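Local atomic coordinates of thymine dioxygenase (Neurospora crassa, PDB entry 5C3Q), a protein that binds thymine, 2-oxoglutarate and a metal ion in one active site and probably hydroxylates the methyl group of the base as an iron-dependent dioxygenase. Residues Asn296-His299 with Lys300-Ile303; Tyr310-Glu313 with Ser314-Lys317. One frame throughout, in Å; residues are numbered along the deposited sequence.

Interaction 1: residues Asn296-His299 with Lys300-Ile303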
loop_
_atom_site.group_PDB
_atom_site.type_symbol
_atom_site.label_atom_id
_atom_site.label_comp_id
_atom_site.label_asym_id
_atom_site.label_seq_id
_atom_site.Cartn_x
_atom_site.Cartn_y
_atom_site.Cartn_z
ATOM N N ASN A 296 2.789 0.804 9.307
ATOM C CA ASN A 296 3.091 -0.301 10.203
ATOM C C ASN A 296 2.934 0.118 11.657
ATOM O O ASN A 296 3.106 1.291 11.987
ATOM C CB ASN A 296 4.535 -0.763 9.988
ATOM C CG ASN A 296 4.773 -1.313 8.589
ATOM O OD1 ASN A 296 4.091 -2.237 8.153
ATOM N ND2 ASN A 296 5.753 -0.758 7.888
ATOM N N PRO A 297 2.627 -0.844 12.541
ATOM C CA PRO A 297 2.806 -0.548 13.956
ATOM C C PRO A 297 4.277 -0.246 14.224
ATOM O O PRO A 297 5.132 -0.597 13.404
ATOM C CB PRO A 297 2.400 -1.852 14.656
ATOM C CG PRO A 297 1.677 -2.659 13.637
ATOM C CD PRO A 297 2.213 -2.236 12.309
ATOM N N ASN A 298 4.563 0.413 15.342
ATOM C CA ASN A 298 5.942 0.631 15.763
ATOM C C ASN A 298 6.656 -0.713 15.747
ATOM O O ASN A 298 6.081 -1.712 16.176
ATOM C CB ASN A 298 5.994 1.234 17.170
ATOM C CG ASN A 298 5.207 2.532 17.287
ATOM O OD1 ASN A 298 4.970 3.220 16.297
ATOM N ND2 ASN A 298 4.804 2.871 18.505
ATOM N N HIS A 299 7.889 -0.753 15.243
ATOM C CA HIS A 299 8.622 -2.021 15.146
ATOM C C HIS A 299 8.750 -2.708 16.508
ATOM O O HIS A 299 8.785 -3.934 16.581
ATOM C CB HIS A 299 10.012 -1.825 14.521
ATOM C CG HIS A 299 9.984 -1.444 13.070
ATOM N ND1 HIS A 299 9.089 -1.983 12.169
ATOM C CD2 HIS A 299 10.764 -0.595 12.358
ATOM C CE1 HIS A 299 9.308 -1.471 10.972
ATOM N NE2 HIS A 299 10.319 -0.625 11.059
ATOM N N LYS A 300 8.813 -1.915 17.577
ATOM C CA LYS A 300 8.881 -2.443 18.942
ATOM C C LYS A 300 7.560 -3.048 19.454
ATOM O O LYS A 300 7.557 -3.730 20.479
ATOM C CB LYS A 300 9.343 -1.345 19.911
ATOM C CG LYS A 300 8.312 -0.247 20.159
ATOM C CD LYS A 300 8.910 0.953 20.884
ATOM C CE LYS A 300 7.875 2.051 21.056
ATOM N NZ LYS A 300 8.423 3.233 21.775
ATOM N N SER A 301 6.455 -2.798 18.752
ATOM C CA SER A 301 5.122 -3.199 19.222
ATOM C C SER A 301 4.918 -4.703 19.301
ATOM O O SER A 301 5.331 -5.444 18.415
ATOM C CB SER A 301 4.033 -2.623 18.313
ATOM O OG SER A 301 3.950 -1.222 18.458
ATOM N N TYR A 302 4.251 -5.134 20.370
ATOM C CA TYR A 302 3.826 -6.514 20.527
ATOM C C TYR A 302 2.370 -6.618 20.083
ATOM O O TYR A 302 1.500 -5.967 20.654
ATOM C CB TYR A 302 3.976 -6.945 21.983
ATOM C CG TYR A 302 3.823 -8.430 22.203
ATOM C CD1 TYR A 302 4.758 -9.326 21.695
ATOM C CD2 TYR A 302 2.755 -8.938 22.938
ATOM C CE1 TYR A 302 4.628 -10.690 21.900
ATOM C CE2 TYR A 302 2.618 -10.301 23.152
ATOM C CZ TYR A 302 3.556 -11.172 22.632
ATOM O OH TYR A 302 3.421 -12.527 22.847
ATOM N N ILE A 303 2.118 -7.431 19.062
ATOM C CA ILE A 303 0.800 -7.509 18.429
ATOM C C ILE A 303 -0.008 -8.692 18.964
ATOM O O ILE A 303 0.324 -9.844 18.705
ATOM C CB ILE A 303 0.938 -7.615 16.891
ATOM C CG1 ILE A 303 1.707 -6.407 16.333
ATOM C CG2 ILE A 303 -0.421 -7.744 16.211
ATOM C CD1 ILE A 303 1.081 -5.054 16.613
#
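Asn-298 and Ser-301 are the two ends of a type I beta turn, and the bond that closes it runs from Ser-301 N to Asn-298 O, 2.8 Å long with an N-H...O angle of 159°. The turn begins shortly after the long strand 284-295, with Asn-296 and Pro-297 between, and carries the chain into the short strand 302-303.

The tight part is the buried side, where Ser-301, Pro-297 and Ile-303 pack. Ser-301 has OG anti to its carbonyl carbon (chi1 -69°), which sets the hydroxyl beside Asn-298, 3.4 Å from its CB; OG also makes a weak hydrogen bond to Phe-183 O. A step back along the chain, the ring of Pro-297 meets Ile-303 at about a right angle: the methyl CD1 of Ile-303 meets the CB-CG side of the ring, 3.9 Å from CG of Pro-297 and 4.0 Å from its CB. Trp-263, at the end of helix 258-263, touches both of these side chains, and Ser-323 of helix 323-332 does the same.

The other flank is looser. Lys-300 stands at the exposed corner with CG between its backbone N and carbonyl carbon (chi1 71°), and from there the chain runs fully extended beside Asn-298, pointing the same way. Contact is slight, at 4.1 Å from CG of Lys-300 to CB of Asn-298 and again 4.1 Å from Lys-300 CE to Asn-298 ND2. That amide is occupied by other partners: OD1 takes Val-186 N, and ND2 gives to Asp-185 OD1.

Both ends of the buried Asn-298 amide are therefore satisfied, which fixes its rotation and ties the turn to Asp-185 and Val-186, while the ammonium group of Lys-300 stays on the solvent side.

Interaction 2: residues Tyr310-Glu313 with Ser314-Lys317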
loop_
_atom_site.group_PDB
_atom_site.type_symbol
_atom_site.label_atom_id
_atom_site.label_comp_id
_atom_site.label_asym_id
_atom_site.label_seq_id
_atom_site.Cartn_x
_atom_site.Cartn_y
_atom_site.Cartn_z
ATOM N N TYR A 310 -13.024 -10.302 20.290
ATOM C CA TYR A 310 -13.289 -11.674 20.706
ATOM C C TYR A 310 -14.022 -11.649 22.048
ATOM O O TYR A 310 -13.846 -10.715 22.827
ATOM C CB TYR A 310 -11.975 -12.445 20.860
ATOM C CG TYR A 310 -11.076 -11.861 21.920
ATOM C CD1 TYR A 310 -10.270 -10.762 21.641
ATOM C CD2 TYR A 310 -11.052 -12.383 23.212
ATOM C CE1 TYR A 310 -9.457 -10.205 22.611
ATOM C CE2 TYR A 310 -10.240 -11.831 24.191
ATOM C CZ TYR A 310 -9.445 -10.742 23.882
ATOM O OH TYR A 310 -8.630 -10.180 24.836
ATOM N N ALA A 311 -14.832 -12.670 22.311
ATOM C CA ALA A 311 -15.518 -12.800 23.601
ATOM C C ALA A 311 -14.711 -13.703 24.535
ATOM O O ALA A 311 -14.088 -13.223 25.485
ATOM C CB ALA A 311 -16.934 -13.331 23.414
ATOM N N ALA A 312 -14.713 -15.004 24.262
ATOM C CA ALA A 312 -13.921 -15.955 25.035
ATOM C C ALA A 312 -12.495 -15.994 24.498
ATOM O O ALA A 312 -12.265 -15.771 23.308
ATOM C CB ALA A 312 -14.550 -17.341 24.979
ATOM N N GLU A 313 -11.546 -16.282 25.385
ATOM C CA GLU A 313 -10.127 -16.365 25.030
ATOM C C GLU A 313 -9.859 -17.435 23.968
ATOM O O GLU A 313 -8.935 -17.304 23.169
ATOM C CB GLU A 313 -9.288 -16.667 26.275
ATOM C CG GLU A 313 -9.301 -15.570 27.328
ATOM C CD GLU A 313 -8.579 -14.318 26.876
ATOM O OE1 GLU A 313 -9.098 -13.214 27.135
ATOM O OE2 GLU A 313 -7.499 -14.435 26.259
ATOM N N SER A 314 -10.677 -18.486 23.970
ATOM C CA SER A 314 -10.589 -19.562 22.980
ATOM C C SER A 314 -10.805 -19.079 21.541
ATOM O O SER A 314 -10.417 -19.766 20.593
ATOM C CB SER A 314 -11.613 -20.653 23.302
ATOM O OG SER A 314 -12.940 -20.171 23.144
ATOM N N GLU A 315 -11.430 -17.915 21.388
ATOM C CA GLU A 315 -11.674 -17.327 20.069
ATOM C C GLU A 315 -10.447 -16.640 19.457
ATOM O O GLU A 315 -10.458 -16.319 18.272
ATOM C CB GLU A 315 -12.841 -16.336 20.139
ATOM C CG GLU A 315 -14.174 -16.994 20.458
ATOM C CD GLU A 315 -15.196 -16.027 21.023
ATOM O OE1 GLU A 315 -15.141 -14.822 20.695
ATOM O OE2 GLU A 315 -16.055 -16.475 21.810
ATOM N N ARG A 316 -9.405 -16.410 20.258
ATOM C CA ARG A 316 -8.152 -15.831 19.756
ATOM C C ARG A 316 -7.426 -16.806 18.840
ATOM O O ARG A 316 -7.022 -17.887 19.276
ATOM C CB ARG A 316 -7.208 -15.472 20.901
ATOM C CG ARG A 316 -7.636 -14.282 21.736
ATOM C CD ARG A 316 -6.434 -13.762 22.508
ATOM N NE ARG A 316 -6.802 -12.805 23.547
ATOM C CZ ARG A 316 -5.925 -12.119 24.278
ATOM N NH1 ARG A 316 -4.616 -12.271 24.094
ATOM N NH2 ARG A 316 -6.359 -11.269 25.201
ATOM N N LYS A 317 -7.231 -16.404 17.589
ATOM C CA LYS A 317 -6.669 -17.291 16.578
ATOM C C LYS A 317 -5.139 -17.324 16.559
ATOM O O LYS A 317 -4.556 -18.287 16.058
ATOM C CB LYS A 317 -7.195 -16.900 15.193
ATOM C CG LYS A 317 -8.705 -17.057 15.055
ATOM C CD LYS A 317 -9.237 -16.449 13.769
ATOM C CE LYS A 317 -8.812 -17.236 12.542
ATOM N NZ LYS A 317 -9.685 -16.928 11.371
HETATM O O HOH W 1 -7.229 -19.213 21.772
#
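Glu-315 turns its carboxylate to the peptide N-H groups of Ala-311 and Ala-312, at the start of the turn: Ala-311 N reaches OE1 of Glu-315 at 2.7 Å, and Ala-312 N reaches OE2 at the longer 3.2 Å. Both donors come from above the carboxylate plane, and the pair holds the group against rotation. A second polar pairing joins Arg-316 NH2 to Tyr-310 OH, a hydrogen bond modelled at 2.5 Å, doubtfully short, and bent to 141°, with the hydroxyl tilted somewhat from the guanidinium plane. Over one face of the same guanidinium lies Glu-313 OE2, 3.2 Å from Arg-316 NE. This salt bridge works by charge alone, since no N-H points at the oxygen.

The backbone itself makes a short 3-10 turn, with successive i to i+3 bonds from Glu-315 N to Ala-312 O and from Arg-316 N to Glu-313 O. A water spans Glu-313 O and Arg-316 O. The turn sits in the surface loop between strands 302-303 and 321-322, and Asn-265 bonds to the backbone at Glu-315 and Lys-317.

Packing completes the arrangement. Tyr-310 has CG between its backbone N and carbonyl carbon (chi1 62°), which brings the ring face against the extended chain of Arg-316, the two crossing at a slant with ring and guanidinium planes 74° apart; Arg-316 CG makes a CH-pi contact over the ring centre, 4.1 Å from the centroid. With an alanine here the hydroxyl and the ring face against Arg-316 CG are gone, and the arginine is likely to be held less firmly, by Glu-313 chiefly through charge. Farther out, the methyl of Ala-312 comes within 3.7 Å of Ser-314 OG.

Overall arrangement
Interaction 1 comes first along the chain and interaction 2 second, on the same side of the chain's centre, with their own centres about 21 Å apart and their nearest atoms about 8 Å apart, so the two do not touch. Residues 296-303 lead from the long strand 284-295 of the main sheet into strand 302-303; residues 310-317 lie in the loop from there to its antiparallel partner, strand 321-322. The first is largely buried, with the side chain of His-299 about 8 Å from the bound thymine, whereas the second lies at the surface, away from the metal, 2-oxoglutarate and thymine. The chain thus leaves the dioxygenase core, makes an outer excursion, and comes back through strand 321-322 into helix 323-332.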